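Local coordinates for protein agmatine ureohydrolase (Thermoplasma volcanium GSS1, PDB 3PZL) that probably hydrolyses agmatine to putrescine and urea, as a two-manganese enzyme of the arginase family, at residues 131-142 / 169-177. Numbering follows the deposited sequence.
Sequences VRALPKDVDLVI and DLLGEGRIT
Strands 138-143 and 176-180 run parallel as neighbours in the central sheet of this arginase-family fold, the two strands of a beta-alpha-beta unit whose crossover helix is 163-171. Three backbone bonds zip them together: Leu-140 N to Arg-175 O (2.9 Å), Thr-177 N to Leu-140 O (3.0 Å) and Ile-142 N to Thr-177 O (2.8 Å). On the helix-covered face, Leu-140 and Ile-176 run alongside each other, CD2 4.2 Å from CG2. Leu-171, ending the crossover helix, brings CD1 to 3.6 Å from Val-131 CG1, the side chains meeting roughly perpendicular. Bends at chi2 (-108°) and chi3 (-107°) turn the Arg-175 guanidinium toward the carbonyls of Pro-135, Lys-136 and Val-138. NH1 bonds weakly to Pro-135 O at 3.1 Å and, near the guanidinium plane, to Val-138 O at a doubtfully short modelled length; Lys-136 O sits over the centre of one face, Leu-171 CD2 toward the rim of the other. An alanine here would probably leave Pro-135 O and Val-138 O without this donor and Leu-171 CD2 without the face it packs on. Asp-139 OD2 lies alongside Arg-175 CD without a salt bridge to the guanidinium, while OD1 bonds to Ser-221 OG. A cation set among backbone carbonyls thus ties the turn before strand 138-143 to the entry of strand 176-180.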
loop_
_atom_site.group_PDB
_atom_site.type_symbol
_atom_site.label_atom_id
_atom_site.label_comp_id
_atom_site.label_asym_id
_atom_site.label_seq_id
_atom_site.Cartn_x
_atom_site.Cartn_y
_atom_site.Cartn_z
ATOM N N VAL B 131 -9.633 -13.847 32.590
ATOM C CA VAL B 131 -8.899 -14.534 33.666
ATOM C C VAL B 131 -9.554 -14.378 35.048
ATOM O O VAL B 131 -9.386 -15.232 35.898
ATOM C CB VAL B 131 -7.431 -14.086 33.758
ATOM C CG1 VAL B 131 -6.665 -14.978 34.738
ATOM C CG2 VAL B 131 -6.765 -14.128 32.391
ATOM N N ARG B 132 -10.298 -13.294 35.263
ATOM C CA ARG B 132 -11.001 -13.073 36.530
ATOM C C ARG B 132 -12.110 -14.098 36.672
ATOM O O ARG B 132 -12.539 -14.387 37.782
ATOM C CB ARG B 132 -11.632 -11.673 36.602
ATOM C CG ARG B 132 -10.677 -10.509 36.804
ATOM C CD ARG B 132 -11.432 -9.193 36.665
ATOM N NE ARG B 132 -10.574 -8.009 36.741
ATOM C CZ ARG B 132 -11.000 -6.755 36.603
ATOM N NH1 ARG B 132 -12.284 -6.486 36.392
ATOM N NH2 ARG B 132 -10.131 -5.767 36.670
ATOM N N ALA B 133 -12.578 -14.636 35.550
ATOM C CA ALA B 133 -13.715 -15.526 35.572
ATOM C C ALA B 133 -13.367 -17.012 35.822
ATOM O O ALA B 133 -14.247 -17.853 36.081
ATOM C CB ALA B 133 -14.528 -15.329 34.333
ATOM N N LEU B 134 -12.072 -17.317 35.785
ATOM C CA LEU B 134 -11.581 -18.699 35.874
ATOM C C LEU B 134 -11.785 -19.395 37.220
ATOM O O LEU B 134 -11.460 -18.849 38.272
ATOM C CB LEU B 134 -10.097 -18.765 35.491
ATOM C CG LEU B 134 -9.720 -18.248 34.098
ATOM C CD1 LEU B 134 -8.252 -18.484 33.872
ATOM C CD2 LEU B 134 -10.554 -18.888 32.965
ATOM N N PRO B 135 -12.322 -20.624 37.186
ATOM C CA PRO B 135 -12.314 -21.530 38.349
ATOM C C PRO B 135 -10.888 -21.918 38.804
ATOM O O PRO B 135 -9.912 -21.674 38.088
ATOM C CB PRO B 135 -13.072 -22.758 37.828
ATOM C CG PRO B 135 -13.912 -22.264 36.701
ATOM C CD PRO B 135 -13.129 -21.154 36.068
ATOM N N LYS B 136 -10.768 -22.514 39.991
ATOM C CA LYS B 136 -9.453 -22.867 40.559
ATOM C C LYS B 136 -8.657 -23.948 39.802
ATOM O O LYS B 136 -7.429 -24.017 39.907
ATOM C CB LYS B 136 -9.608 -23.296 42.016
ATOM C CG LYS B 136 -9.626 -22.155 43.031
ATOM C CD LYS B 136 -9.795 -22.697 44.474
ATOM C CE LYS B 136 -9.614 -21.589 45.500
ATOM N NZ LYS B 136 -8.271 -20.933 45.338
ATOM N N ASP B 137 -9.350 -24.798 39.057
ATOM C CA ASP B 137 -8.685 -25.906 38.370
ATOM C C ASP B 137 -8.102 -25.511 37.017
ATOM O O ASP B 137 -7.183 -26.171 36.532
ATOM C CB ASP B 137 -9.627 -27.112 38.218
ATOM C CG ASP B 137 -10.953 -26.749 37.549
ATOM O OD1 ASP B 137 -11.567 -25.729 37.939
ATOM O OD2 ASP B 137 -11.395 -27.489 36.643
ATOM N N VAL B 138 -8.647 -24.445 36.425
ATOM C CA VAL B 138 -8.264 -23.979 35.099
ATOM C C VAL B 138 -6.868 -23.350 35.147
ATOM O O VAL B 138 -6.600 -22.520 35.991
ATOM C CB VAL B 138 -9.308 -22.944 34.539
ATOM C CG1 VAL B 138 -8.887 -22.415 33.176
ATOM C CG2 VAL B 138 -10.688 -23.555 34.433
ATOM N N ASP B 139 -5.985 -23.752 34.237
ATOM C CA ASP B 139 -4.691 -23.089 34.061
ATOM C C ASP B 139 -4.699 -22.263 32.772
ATOM O O ASP B 139 -5.514 -22.501 31.874
ATOM C CB ASP B 139 -3.566 -24.116 33.994
ATOM C CG ASP B 139 -3.269 -24.765 35.355
ATOM O OD1 ASP B 139 -2.381 -25.654 35.415
ATOM O OD2 ASP B 139 -3.890 -24.385 36.380
ATOM N N LEU B 140 -3.786 -21.295 32.693
ATOM C CA LEU B 140 -3.729 -20.355 31.591
ATOM C C LEU B 140 -2.534 -20.657 30.697
ATOM O O LEU B 140 -1.408 -20.747 31.184
ATOM C CB LEU B 140 -3.634 -18.929 32.129
ATOM C CG LEU B 140 -3.537 -17.762 31.120
ATOM C CD1 LEU B 140 -4.806 -17.574 30.337
ATOM C CD2 LEU B 140 -3.181 -16.479 31.822
ATOM N N VAL B 141 -2.794 -20.825 29.396
ATOM C CA VAL B 141 -1.723 -21.097 28.428
ATOM C C VAL B 141 -1.652 -20.009 27.374
ATOM O O VAL B 141 -2.554 -19.880 26.551
ATOM C CB VAL B 141 -1.849 -22.462 27.725
ATOM C CG1 VAL B 141 -0.599 -22.712 26.923
ATOM C CG2 VAL B 141 -2.056 -23.604 28.742
ATOM N N ILE B 142 -0.556 -19.255 27.407
ATOM C CA ILE B 142 -0.397 -18.083 26.587
ATOM C C ILE B 142 0.640 -18.260 25.462
ATOM O O ILE B 142 1.755 -18.745 25.703
ATOM C CB ILE B 142 0.003 -16.858 27.446
ATOM C CG1 ILE B 142 -0.927 -16.714 28.652
ATOM C CG2 ILE B 142 0.003 -15.593 26.585
ATOM C CD1 ILE B 142 -0.708 -15.492 29.463
ATOM N N ASP B 169 -1.381 -12.075 39.658
ATOM C CA ASP B 169 -2.086 -11.499 40.797
ATOM C C ASP B 169 -3.377 -12.262 41.059
ATOM O O ASP B 169 -3.786 -12.417 42.210
ATOM C CB ASP B 169 -2.410 -10.008 40.575
ATOM C CG ASP B 169 -1.188 -9.086 40.730
ATOM O OD1 ASP B 169 -0.085 -9.537 41.133
ATOM O OD2 ASP B 169 -1.342 -7.886 40.434
ATOM N N LEU B 170 -4.007 -12.741 39.983
ATOM C CA LEU B 170 -5.298 -13.430 40.098
ATOM C C LEU B 170 -5.181 -14.916 40.396
ATOM O O LEU B 170 -5.977 -15.453 41.167
ATOM C CB LEU B 170 -6.153 -13.208 38.855
ATOM C CG LEU B 170 -6.790 -11.822 38.773
ATOM C CD1 LEU B 170 -7.091 -11.401 37.338
ATOM C CD2 LEU B 170 -8.036 -11.774 39.634
ATOM N N LEU B 171 -4.188 -15.577 39.808
ATOM C CA LEU B 171 -4.110 -17.039 39.878
ATOM C C LEU B 171 -3.094 -17.546 40.869
ATOM O O LEU B 171 -3.306 -18.570 41.500
ATOM C CB LEU B 171 -3.820 -17.629 38.503
ATOM C CG LEU B 171 -4.894 -17.224 37.501
ATOM C CD1 LEU B 171 -4.469 -17.557 36.086
ATOM C CD2 LEU B 171 -6.267 -17.826 37.865
ATOM N N GLY B 172 -1.987 -16.829 40.992
ATOM C CA GLY B 172 -0.894 -17.278 41.826
ATOM C C GLY B 172 0.016 -18.219 41.072
ATOM O O GLY B 172 -0.123 -18.402 39.868
ATOM N N GLU B 173 0.936 -18.831 41.807
ATOM C CA GLU B 173 2.005 -19.646 41.242
ATOM C C GLU B 173 1.510 -20.927 40.581
ATOM O O GLU B 173 0.469 -21.458 40.952
ATOM C CB GLU B 173 3.027 -19.975 42.331
ATOM C CG GLU B 173 4.277 -20.688 41.816
ATOM C CD GLU B 173 5.492 -20.532 42.726
ATOM O OE1 GLU B 173 5.322 -20.239 43.938
ATOM O OE2 GLU B 173 6.622 -20.699 42.210
ATOM N N GLY B 174 2.269 -21.403 39.596
ATOM C CA GLY B 174 2.023 -22.693 38.946
ATOM C C GLY B 174 0.783 -22.776 38.077
ATOM O O GLY B 174 0.456 -23.830 37.539
ATOM N N ARG B 175 0.101 -21.657 37.916
ATOM C CA ARG B 175 -1.132 -21.660 37.177
ATOM C C ARG B 175 -1.023 -21.155 35.724
ATOM O O ARG B 175 -1.954 -21.324 34.942
ATOM C CB ARG B 175 -2.174 -20.887 37.983
ATOM C CG ARG B 175 -2.843 -21.738 39.054
ATOM C CD ARG B 175 -4.277 -22.054 38.669
ATOM N NE ARG B 175 -5.208 -21.284 39.501
ATOM C CZ ARG B 175 -6.416 -20.833 39.134
ATOM N NH1 ARG B 175 -6.893 -21.038 37.909
ATOM N NH2 ARG B 175 -7.151 -20.138 40.003
ATOM N N ILE B 176 0.124 -20.580 35.364
ATOM C CA ILE B 176 0.298 -19.812 34.124
ATOM C C ILE B 176 1.568 -20.218 33.368
ATOM O O ILE B 176 2.641 -20.310 33.947
ATOM C CB ILE B 176 0.366 -18.270 34.427
ATOM C CG1 ILE B 176 -0.922 -17.766 35.099
ATOM C CG2 ILE B 176 0.658 -17.442 33.161
ATOM C CD1 ILE B 176 -0.783 -16.444 35.817
ATOM N N THR B 177 1.427 -20.428 32.066
ATOM C CA THR B 177 2.522 -20.700 31.158
ATOM C C THR B 177 2.406 -19.752 29.975
ATOM O O THR B 177 1.307 -19.474 29.505
ATOM C CB THR B 177 2.337 -22.079 30.572
ATOM O OG1 THR B 177 1.839 -22.949 31.598
ATOM C CG2 THR B 177 3.631 -22.613 29.955
#